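PDB 4ZSF: BsaWI endonuclease from Geobacillus stearothermophilus, which probably cuts double-stranded DNA as a metal-dependent restriction endonuclease of the PD-(D/E)XK nuclease superfamily. Local coordinates for residues H89-M94 / S164-R169; D170-D175 / P202-M207; A206-G211 / N218-M223. All blocks are in the same frame, centred on the assembly; numbering follows the deposited sequence.

Contact 1: residues H89-M94 / S164-R169; sequences HAFEEM and SKTSIR. With nucleotides of chain B.
Phe-91 and Thr-166 form the apolar part of this contact. The methyl CG2 of Thr-166 sits over one face of the Phe-91 ring in a CH-pi contact, 3.9 Å from its centroid and 30° off the normal. It lies nearest the root of the ring, CG2 of Thr-166 being 3.5 Å from CG of Phe-91. With its CG opposite the backbone N (chi1 -176°), Phe-91 reaches out from the helix, and the two side chains slide past each other in opposite directions. At the ring's edge, near its plane, Ser-164 O lies 4.0 Å from Phe-91 CD2. Glu-92 CG rests close against the hydroxyl, 3.0 Å from Ser-164 OG, a carbon-oxygen contact and not a hydrogen bond. Among the charges, Lys-165 NZ stays 5.5 Å from Glu-92 OE2 and makes its salt bridge with Asp-145, which also accepts the backbone N-H of Ser-164. Toward the DNA, His-89 donates from ND1 to OP1 of DG12 of chain B at 2.6 Å and 161°, the phosphorus lying in the ring plane. Glu-93 forms salt bridges to Lys-30 and Arg-34 of the second subunit. Helix 70-103 packs through Phe-91 on the end of strand 155-165, which runs between strands 146-152 and 188-193, while His-89 faces the DNA and Glu-93 the second subunit.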
loop_
_atom_site.group_PDB
_atom_site.type_symbol
_atom_site.label_atom_id
_atom_site.label_comp_id
_atom_site.label_asym_id
_atom_site.label_seq_id
_atom_site.Cartn_x
_atom_site.Cartn_y
_atom_site.Cartn_z
ATOM N N HIS A 89 -7.007 -11.569 -8.210
ATOM C CA HIS A 89 -8.375 -12.099 -8.310
ATOM C C HIS A 89 -8.404 -13.283 -9.251
ATOM O O HIS A 89 -9.071 -14.283 -8.963
ATOM C CB HIS A 89 -9.344 -11.008 -8.774
ATOM C CG HIS A 89 -9.397 -9.850 -7.828
ATOM N ND1 HIS A 89 -9.906 -8.606 -8.166
ATOM C CD2 HIS A 89 -8.990 -9.758 -6.533
ATOM C CE1 HIS A 89 -9.802 -7.792 -7.122
ATOM N NE2 HIS A 89 -9.242 -8.463 -6.125
ATOM N N ALA A 90 -7.768 -13.151 -10.412
ATOM C CA ALA A 90 -7.751 -14.269 -11.363
ATOM C C ALA A 90 -7.159 -15.518 -10.696
ATOM O O ALA A 90 -7.644 -16.630 -10.934
ATOM C CB ALA A 90 -6.926 -13.943 -12.671
ATOM N N PHE A 91 -6.074 -15.333 -9.930
ATOM C CA PHE A 91 -5.415 -16.520 -9.314
ATOM C C PHE A 91 -6.335 -17.173 -8.249
ATOM O O PHE A 91 -6.486 -18.394 -8.216
ATOM C CB PHE A 91 -4.101 -16.072 -8.704
ATOM C CG PHE A 91 -3.287 -17.222 -8.123
ATOM C CD1 PHE A 91 -2.595 -18.062 -8.955
ATOM C CD2 PHE A 91 -3.182 -17.380 -6.722
ATOM C CE1 PHE A 91 -1.802 -19.107 -8.430
ATOM C CE2 PHE A 91 -2.398 -18.430 -6.210
ATOM C CZ PHE A 91 -1.751 -19.283 -7.071
ATOM N N GLU A 92 -6.985 -16.361 -7.410
ATOM C CA GLU A 92 -7.978 -16.911 -6.472
ATOM C C GLU A 92 -9.073 -17.690 -7.167
ATOM O O GLU A 92 -9.526 -18.775 -6.700
ATOM C CB GLU A 92 -8.613 -15.768 -5.668
ATOM C CG GLU A 92 -7.573 -15.091 -4.829
ATOM C CD GLU A 92 -7.952 -13.605 -4.513
ATOM O OE1 GLU A 92 -9.129 -13.200 -4.706
ATOM O OE2 GLU A 92 -7.032 -12.864 -4.112
ATOM N N GLU A 93 -9.590 -17.095 -8.252
ATOM C CA GLU A 93 -10.641 -17.756 -9.021
ATOM C C GLU A 93 -10.145 -19.069 -9.598
ATOM O O GLU A 93 -10.892 -20.070 -9.711
ATOM C CB GLU A 93 -11.130 -16.784 -10.145
ATOM C CG GLU A 93 -11.854 -15.586 -9.484
ATOM C CD GLU A 93 -11.936 -14.311 -10.349
ATOM O OE1 GLU A 93 -11.564 -14.447 -11.542
ATOM O OE2 GLU A 93 -12.332 -13.177 -9.816
ATOM N N MET A 94 -8.882 -19.069 -10.015
ATOM C CA MET A 94 -8.281 -20.279 -10.558
ATOM C C MET A 94 -8.224 -21.404 -9.484
ATOM O O MET A 94 -8.527 -22.581 -9.763
ATOM C CB MET A 94 -6.861 -19.993 -11.043
ATOM C CG MET A 94 -6.262 -21.225 -11.682
ATOM S SD MET A 94 -4.548 -20.913 -12.207
ATOM C CE MET A 94 -3.745 -21.233 -10.655
ATOM N N SER A 164 -4.156 -16.806 -0.591
ATOM C CA SER A 164 -3.689 -17.379 -1.857
ATOM C C SER A 164 -2.937 -16.323 -2.604
ATOM O O SER A 164 -3.591 -15.481 -3.203
ATOM C CB SER A 164 -4.861 -17.913 -2.712
ATOM O OG SER A 164 -5.657 -16.854 -3.250
ATOM N N LYS A 165 -1.591 -16.409 -2.570
ATOM C CA LYS A 165 -0.646 -15.369 -2.991
ATOM C C LYS A 165 0.157 -15.722 -4.230
ATOM O O LYS A 165 0.623 -16.863 -4.364
ATOM C CB LYS A 165 0.316 -15.109 -1.854
ATOM C CG LYS A 165 -0.397 -14.637 -0.562
ATOM C CD LYS A 165 -1.532 -13.619 -0.866
ATOM C CE LYS A 165 -2.370 -13.326 0.402
ATOM N NZ LYS A 165 -3.526 -12.417 0.138
ATOM N N THR A 166 0.357 -14.757 -5.135
ATOM C CA THR A 166 1.010 -15.057 -6.384
ATOM C C THR A 166 2.485 -14.754 -6.216
ATOM O O THR A 166 3.301 -15.089 -7.061
ATOM C CB THR A 166 0.442 -14.212 -7.552
ATOM O OG1 THR A 166 0.355 -12.863 -7.108
ATOM C CG2 THR A 166 -0.955 -14.660 -7.897
ATOM N N SER A 167 2.800 -14.050 -5.138
ATOM C CA SER A 167 4.168 -13.909 -4.717
ATOM C C SER A 167 4.193 -14.278 -3.228
ATOM O O SER A 167 3.469 -13.689 -2.423
ATOM C CB SER A 167 4.678 -12.490 -4.950
ATOM O OG SER A 167 3.984 -11.600 -4.091
ATOM N N ILE A 168 4.999 -15.273 -2.873
ATOM C CA ILE A 168 5.245 -15.577 -1.471
ATOM C C ILE A 168 6.324 -14.639 -0.963
ATOM O O ILE A 168 6.826 -14.794 0.142
ATOM C CB ILE A 168 5.695 -17.035 -1.269
ATOM N N ARG A 169 6.674 -13.670 -1.794
ATOM C CA ARG A 169 7.871 -12.893 -1.590
ATOM C C ARG A 169 7.869 -12.241 -0.213
ATOM O O ARG A 169 8.769 -12.480 0.589
ATOM C CB ARG A 169 8.020 -11.841 -2.697
ATOM P P DG B 12 -11.799 -7.148 -11.117
ATOM O OP1 DG B 12 -11.265 -8.357 -10.423
ATOM O OP2 DG B 12 -12.238 -7.176 -12.512
ATOM O "O5'" DG B 12 -13.056 -6.639 -10.279
ATOM C "C5'" DG B 12 -13.091 -6.879 -8.887
ATOM C "C4'" DG B 12 -14.190 -6.035 -8.246
ATOM O "O4'" DG B 12 -13.882 -4.646 -8.420
ATOM C "C3'" DG B 12 -15.565 -6.233 -8.811
ATOM O "O3'" DG B 12 -16.264 -6.921 -7.827
ATOM C "C2'" DG B 12 -16.118 -4.800 -9.006
ATOM C "C1'" DG B 12 -15.079 -3.937 -8.300
ATOM N N9 DG B 12 -14.863 -2.595 -8.880
ATOM C C8 DG B 12 -14.734 -2.253 -10.218
ATOM N N7 DG B 12 -14.514 -0.975 -10.411
ATOM C C5 DG B 12 -14.476 -0.449 -9.113
ATOM C C6 DG B 12 -14.337 0.872 -8.682
ATOM O O6 DG B 12 -14.169 1.847 -9.362
ATOM N N1 DG B 12 -14.393 0.983 -7.288
ATOM C C2 DG B 12 -14.586 -0.068 -6.436
ATOM N N2 DG B 12 -14.627 0.217 -5.120
ATOM N N3 DG B 12 -14.742 -1.316 -6.830
ATOM C C4 DG B 12 -14.687 -1.432 -8.175
#

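Contact 2: residues D170-D175 / P202-M207; sequences DRVTRD and PKFIAM. With nucleotides of chain B.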
loop_
_atom_site.group_PDB
_atom_site.type_symbol
_atom_site.label_atom_id
_atom_site.label_comp_id
_atom_site.label_asym_id
_atom_site.label_seq_id
_atom_site.Cartn_x
_atom_site.Cartn_y
_atom_site.Cartn_z
ATOM N N ASP A 170 6.848 -11.454 0.084
ATOM C CA ASP A 170 6.989 -10.506 1.175
ATOM C C ASP A 170 5.782 -10.456 2.057
ATOM O O ASP A 170 5.916 -10.269 3.276
ATOM C CB ASP A 170 7.267 -9.103 0.627
ATOM N N ARG A 171 4.609 -10.623 1.434
ATOM C CA ARG A 171 3.310 -10.456 2.095
ATOM C C ARG A 171 3.225 -11.316 3.362
ATOM O O ARG A 171 2.420 -11.051 4.263
ATOM C CB ARG A 171 2.160 -10.801 1.128
ATOM N N VAL A 172 4.096 -12.321 3.436
ATOM C CA VAL A 172 3.978 -13.333 4.455
ATOM C C VAL A 172 4.327 -12.790 5.838
ATOM O O VAL A 172 3.780 -13.302 6.795
ATOM C CB VAL A 172 4.843 -14.603 4.130
ATOM C CG1 VAL A 172 4.482 -15.179 2.704
ATOM C CG2 VAL A 172 6.335 -14.311 4.277
ATOM N N THR A 173 5.190 -11.768 5.981
ATOM C CA THR A 173 5.401 -11.226 7.338
ATOM C C THR A 173 4.095 -10.643 7.869
ATOM O O THR A 173 3.751 -10.888 9.021
ATOM C CB THR A 173 6.526 -10.124 7.444
ATOM O OG1 THR A 173 6.125 -8.942 6.756
ATOM C CG2 THR A 173 7.848 -10.600 6.879
ATOM N N ARG A 174 3.345 -9.919 7.033
ATOM C CA ARG A 174 2.045 -9.380 7.453
ATOM C C ARG A 174 0.839 -10.377 7.423
ATOM O O ARG A 174 -0.188 -10.122 8.063
ATOM C CB ARG A 174 1.705 -8.152 6.597
ATOM N N ASP A 175 0.956 -11.482 6.679
ATOM C CA ASP A 175 -0.091 -12.534 6.570
ATOM C C ASP A 175 -0.056 -13.561 7.708
ATOM O O ASP A 175 -1.043 -14.255 7.985
ATOM C CB ASP A 175 0.063 -13.300 5.256
ATOM C CG ASP A 175 -0.309 -12.446 4.028
ATOM O OD1 ASP A 175 -1.300 -11.688 4.072
ATOM O OD2 ASP A 175 0.399 -12.555 3.014
ATOM N N PRO A 202 16.056 -19.478 5.023
ATOM C CA PRO A 202 15.663 -20.174 6.262
ATOM C C PRO A 202 14.613 -19.399 7.069
ATOM O O PRO A 202 13.761 -19.994 7.742
ATOM C CB PRO A 202 16.970 -20.266 7.040
ATOM C CG PRO A 202 18.010 -20.310 5.982
ATOM C CD PRO A 202 17.520 -19.410 4.879
ATOM N N LYS A 203 14.674 -18.070 6.998
ATOM C CA LYS A 203 13.699 -17.248 7.699
ATOM C C LYS A 203 12.275 -17.624 7.312
ATOM O O LYS A 203 11.411 -17.777 8.176
ATOM C CB LYS A 203 13.928 -15.757 7.423
ATOM C CG LYS A 203 12.840 -14.868 8.013
ATOM C CD LYS A 203 12.674 -13.578 7.236
ATOM C CE LYS A 203 11.708 -12.618 7.923
ATOM N NZ LYS A 203 12.255 -12.119 9.212
ATOM N N PHE A 204 12.021 -17.788 6.028
ATOM C CA PHE A 204 10.670 -18.021 5.607
ATOM C C PHE A 204 10.178 -19.456 5.914
ATOM O O PHE A 204 9.019 -19.662 6.317
ATOM C CB PHE A 204 10.560 -17.649 4.141
ATOM C CG PHE A 204 10.709 -16.146 3.895
ATOM C CD1 PHE A 204 11.860 -15.621 3.300
ATOM C CD2 PHE A 204 9.704 -15.259 4.293
ATOM C CE1 PHE A 204 11.989 -14.261 3.073
ATOM C CE2 PHE A 204 9.834 -13.890 4.077
ATOM C CZ PHE A 204 10.982 -13.391 3.464
ATOM N N ILE A 205 11.068 -20.437 5.824
ATOM C CA ILE A 205 10.725 -21.765 6.340
ATOM C C ILE A 205 10.317 -21.689 7.822
ATOM O O ILE A 205 9.339 -22.322 8.234
ATOM C CB ILE A 205 11.909 -22.746 6.159
ATOM C CG1 ILE A 205 12.046 -23.118 4.680
ATOM C CG2 ILE A 205 11.701 -24.024 6.945
ATOM C CD1 ILE A 205 13.447 -23.688 4.344
ATOM N N ALA A 206 11.042 -20.881 8.600
ATOM C CA ALA A 206 10.785 -20.729 10.029
ATOM C C ALA A 206 9.448 -20.024 10.281
ATOM O O ALA A 206 8.712 -20.387 11.207
ATOM C CB ALA A 206 11.946 -19.962 10.705
ATOM N N MET A 207 9.137 -19.030 9.451
ATOM C CA MET A 207 7.852 -18.329 9.548
ATOM C C MET A 207 6.681 -19.271 9.378
ATOM O O MET A 207 5.620 -19.032 9.983
ATOM C CB MET A 207 7.707 -17.225 8.499
ATOM C CG MET A 207 8.585 -16.049 8.754
ATOM S SD MET A 207 8.077 -14.569 7.853
ATOM C CE MET A 207 6.848 -13.918 8.982
ATOM P P DC B 3 14.768 -9.908 7.996
ATOM O OP1 DC B 3 14.784 -10.309 9.422
ATOM O OP2 DC B 3 14.360 -10.807 6.877
ATOM O "O5'" DC B 3 13.853 -8.609 7.837
ATOM C "C5'" DC B 3 13.988 -7.527 8.707
ATOM C "C4'" DC B 3 13.203 -6.375 8.147
ATOM O "O4'" DC B 3 14.018 -5.646 7.155
ATOM C "C3'" DC B 3 11.919 -6.797 7.392
ATOM O "O3'" DC B 3 10.919 -5.889 7.665
ATOM C "C2'" DC B 3 12.326 -6.656 5.931
ATOM C "C1'" DC B 3 13.156 -5.384 6.059
ATOM N N1 DC B 3 13.931 -5.041 4.883
ATOM C C2 DC B 3 14.438 -3.736 4.779
ATOM O O2 DC B 3 14.258 -2.953 5.722
ATOM N N3 DC B 3 15.126 -3.392 3.679
ATOM C C4 DC B 3 15.323 -4.283 2.695
ATOM N N4 DC B 3 16.060 -3.908 1.642
ATOM C C5 DC B 3 14.796 -5.621 2.775
ATOM C C6 DC B 3 14.101 -5.940 3.872
ATOM P P DG B 4 9.471 -6.367 8.153
ATOM O OP1 DG B 4 9.668 -7.140 9.379
ATOM O OP2 DG B 4 8.713 -6.885 6.994
ATOM O "O5'" DG B 4 8.757 -4.959 8.496
ATOM C "C5'" DG B 4 9.385 -4.040 9.354
ATOM C "C4'" DG B 4 9.091 -2.644 8.891
ATOM O "O4'" DG B 4 9.963 -2.302 7.774
ATOM C "C3'" DG B 4 7.681 -2.420 8.411
ATOM O "O3'" DG B 4 7.322 -1.077 8.788
ATOM C "C2'" DG B 4 7.809 -2.601 6.875
ATOM C "C1'" DG B 4 9.175 -1.954 6.631
ATOM N N9 DG B 4 9.908 -2.423 5.429
ATOM C C8 DG B 4 10.026 -3.735 4.978
ATOM N N7 DG B 4 10.816 -3.846 3.921
ATOM C C5 DG B 4 11.221 -2.561 3.662
ATOM C C6 DG B 4 12.054 -2.070 2.624
ATOM O O6 DG B 4 12.633 -2.724 1.737
ATOM N N1 DG B 4 12.265 -0.689 2.730
ATOM C C2 DG B 4 11.646 0.112 3.688
ATOM N N2 DG B 4 11.913 1.424 3.634
ATOM N N3 DG B 4 10.902 -0.354 4.675
ATOM C C4 DG B 4 10.705 -1.678 4.596
#
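Thr-173 and Met-207 mark the nearest backbone approach, their CA atoms 7.8 Å apart, where the N-terminal part of helix 172-184 meets helix 202-209. Met-207 reaches across with its thioether: the chain bends at its last torsion (chi3 85°), which brings the methyl CE against the backbone of the other helix. There CE of Met-207 lies a tight 3.5 Å from CA of Thr-173 and 3.8 Å from the carbonyl oxygen of Val-172. One methyl of Val-172 serves two partners. CG2 of Val-172 abuts the edge of the Phe-204 ring, 3.5 Å from CD2 of Phe-204 and close to the ring plane, and packs 4.0 Å from SD of Met-207. Both helices belong to successive connections between parallel strands of the nuclease sheet: helix 172-184 follows strand 155-165 and precedes strand 188-193, and helix 202-209 leads from there to strand 222-226. Their side chains meet neighbouring phosphates of one DNA strand. Thr-173 OG1 gives a weak hydrogen bond to OP2 of DG4 of chain B at 3.3 Å. Lys-203 spans one face of Phe-204, its CD 4.1 Å above the ring centre, before NZ bonds weakly to OP1 of DC3 of chain B at 3.1 Å. The same ammonium nitrogen is hydrogen-bonded to the hydroxyl of Tyr-215, a residue whose side chain also touches Met-207.

Contact 3: residues A206-G211 / N218-M223; sequences AMVNGG and NGWHGM
The beta-alpha-beta unit of strand 188-193, helix 202-209 and strand 222-226 turns here from its helix toward its second strand, and Val-208 and Gly-219 hold the two arms together. Gly-219 N donates to Val-208 O at 2.9 Å and 153°, approaching from above the carbonyl plane. Both arms come close enough to need glycine: at Gly-210, where phi is positive (76°), a CB would run into the backbone N of Asn-218, and one on Gly-219 would strike Met-207 O. Trp-220 turns the edge of its indole to the helix, CZ3 lying 3.7 Å from Met-207 O and CE3 4.0 Å from Val-208 CA. Val-208 crosses the indole at about a right angle, its CG2 4.1 Å from Trp-220 CZ3, while its other methyl, CG1, rests 3.8 Å from CB of Met-223. Away from the helix, Trp-220 NE1 is hydrogen-bonded to the side-chain oxygen of Gln-163. Asn-218 ND2 donates to Trp-220 O at 2.9 Å, almost straight (178°). A leucine at Trp-220 would probably leave Gln-163 OE1 without its indole N-H and open a gap beside Val-208 CG2. Several polar atoms of this buried turn have partners: Val-208 O has Gly-219 N, and Met-207 O has the guanidinium NH1 of Arg-176. The backbone N-H of Trp-220, by contrast, is buried with no partner in the model, which is likely to carry some energetic cost.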
loop_
_atom_site.group_PDB
_atom_site.type_symbol
_atom_site.label_atom_id
_atom_site.label_comp_id
_atom_site.label_asym_id
_atom_site.label_seq_id
_atom_site.Cartn_x
_atom_site.Cartn_y
_atom_site.Cartn_z
ATOM N N ALA A 206 11.042 -20.881 8.600
ATOM C CA ALA A 206 10.785 -20.729 10.029
ATOM C C ALA A 206 9.448 -20.024 10.281
ATOM O O ALA A 206 8.712 -20.387 11.207
ATOM C CB ALA A 206 11.946 -19.962 10.705
ATOM N N MET A 207 9.137 -19.030 9.451
ATOM C CA MET A 207 7.852 -18.329 9.548
ATOM C C MET A 207 6.681 -19.271 9.378
ATOM O O MET A 207 5.620 -19.032 9.983
ATOM C CB MET A 207 7.707 -17.225 8.499
ATOM C CG MET A 207 8.585 -16.049 8.754
ATOM S SD MET A 207 8.077 -14.569 7.853
ATOM C CE MET A 207 6.848 -13.918 8.982
ATOM N N VAL A 208 6.841 -20.308 8.547
ATOM C CA VAL A 208 5.729 -21.239 8.312
ATOM C C VAL A 208 5.747 -22.280 9.426
ATOM O O VAL A 208 4.725 -22.535 10.065
ATOM C CB VAL A 208 5.814 -21.942 6.920
ATOM C CG1 VAL A 208 4.763 -23.062 6.749
ATOM C CG2 VAL A 208 5.752 -20.867 5.795
ATOM N N ASN A 209 6.908 -22.896 9.639
ATOM C CA ASN A 209 6.973 -24.094 10.485
ATOM C C ASN A 209 7.214 -23.808 11.942
ATOM O O ASN A 209 6.988 -24.693 12.791
ATOM C CB ASN A 209 8.086 -25.054 9.999
ATOM C CG ASN A 209 7.730 -25.735 8.693
ATOM O OD1 ASN A 209 6.532 -25.982 8.396
ATOM N ND2 ASN A 209 8.762 -26.059 7.900
ATOM N N GLY A 210 7.737 -22.624 12.256
ATOM C CA GLY A 210 8.007 -22.301 13.645
ATOM C C GLY A 210 9.263 -23.006 14.129
ATOM O O GLY A 210 10.070 -23.482 13.320
ATOM N N GLY A 211 9.443 -23.035 15.449
ATOM C CA GLY A 211 10.579 -23.721 16.067
ATOM C C GLY A 211 11.881 -22.948 16.131
ATOM O O GLY A 211 12.967 -23.555 16.249
ATOM N N ASN A 218 4.357 -22.377 14.543
ATOM C CA ASN A 218 4.024 -22.370 13.120
ATOM C C ASN A 218 3.010 -21.245 12.787
ATOM O O ASN A 218 2.176 -20.878 13.638
ATOM C CB ASN A 218 3.474 -23.732 12.675
ATOM C CG ASN A 218 2.356 -24.251 13.585
ATOM O OD1 ASN A 218 2.594 -24.488 14.762
ATOM N ND2 ASN A 218 1.129 -24.404 13.043
ATOM N N GLY A 219 3.089 -20.687 11.576
ATOM C CA GLY A 219 2.257 -19.531 11.244
ATOM C C GLY A 219 0.971 -19.948 10.549
ATOM O O GLY A 219 -0.015 -19.163 10.463
ATOM N N TRP A 220 0.964 -21.203 10.068
ATOM C CA TRP A 220 -0.145 -21.826 9.323
ATOM C C TRP A 220 -0.234 -23.294 9.712
ATOM O O TRP A 220 0.747 -23.840 10.185
ATOM C CB TRP A 220 0.031 -21.760 7.773
ATOM C CG TRP A 220 -0.058 -20.328 7.210
ATOM C CD1 TRP A 220 -1.170 -19.747 6.658
ATOM C CD2 TRP A 220 0.976 -19.356 7.170
ATOM N NE1 TRP A 220 -0.884 -18.474 6.302
ATOM C CE2 TRP A 220 0.431 -18.203 6.580
ATOM C CE3 TRP A 220 2.327 -19.339 7.576
ATOM C CZ2 TRP A 220 1.165 -17.023 6.415
ATOM C CZ3 TRP A 220 3.074 -18.156 7.391
ATOM C CH2 TRP A 220 2.489 -17.024 6.803
ATOM N N HIS A 221 -1.377 -23.925 9.442
ATOM C CA HIS A 221 -1.474 -25.371 9.521
ATOM C C HIS A 221 -0.700 -26.006 8.388
ATOM O O HIS A 221 -0.114 -27.087 8.529
ATOM C CB HIS A 221 -2.956 -25.829 9.475
ATOM C CG HIS A 221 -3.669 -25.530 10.754
ATOM N ND1 HIS A 221 -4.787 -24.737 10.821
ATOM C CD2 HIS A 221 -3.396 -25.904 12.034
ATOM C CE1 HIS A 221 -5.195 -24.653 12.072
ATOM N NE2 HIS A 221 -4.354 -25.335 12.839
ATOM N N GLY A 222 -0.734 -25.336 7.252
ATOM C CA GLY A 222 -0.112 -25.907 6.066
ATOM C C GLY A 222 0.081 -24.795 5.027
ATOM O O GLY A 222 -0.722 -23.865 4.924
ATOM N N MET A 223 1.158 -24.933 4.271
ATOM C CA MET A 223 1.504 -24.021 3.197
ATOM C C MET A 223 1.625 -24.920 1.959
ATOM O O MET A 223 2.332 -25.943 2.025
ATOM C CB MET A 223 2.815 -23.295 3.534
ATOM C CG MET A 223 3.449 -22.598 2.363
ATOM S SD MET A 223 2.537 -21.089 1.954
ATOM C CE MET A 223 2.935 -20.038 3.359
#

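Contacts 2 and 3 share Ala-206 and Met-207 on helix 202-209, centres about 9 Å apart; Trp-220 CZ2 packs 3.9 Å from Asp-175 O. Contact 1 stands about 16 Å from contact 2, centre to centre; a short loop joins strand 155-165 to helix 172-184. Contacts 1 and 3 reach the same sheet, nearest atoms about 6 Å apart. Phe-91 of contact 1 lies about 11 Å, side chain to side chain, from Asp-239, a calcium-binding residue without its ion in this chain; the Asn-218 side chain of contact 3 is about 5 Å from a bound calcium ion. Contacts 1 and 2 meet phosphates of chain B; the nearest atom of contact 3 is about 7 Å from the DNA.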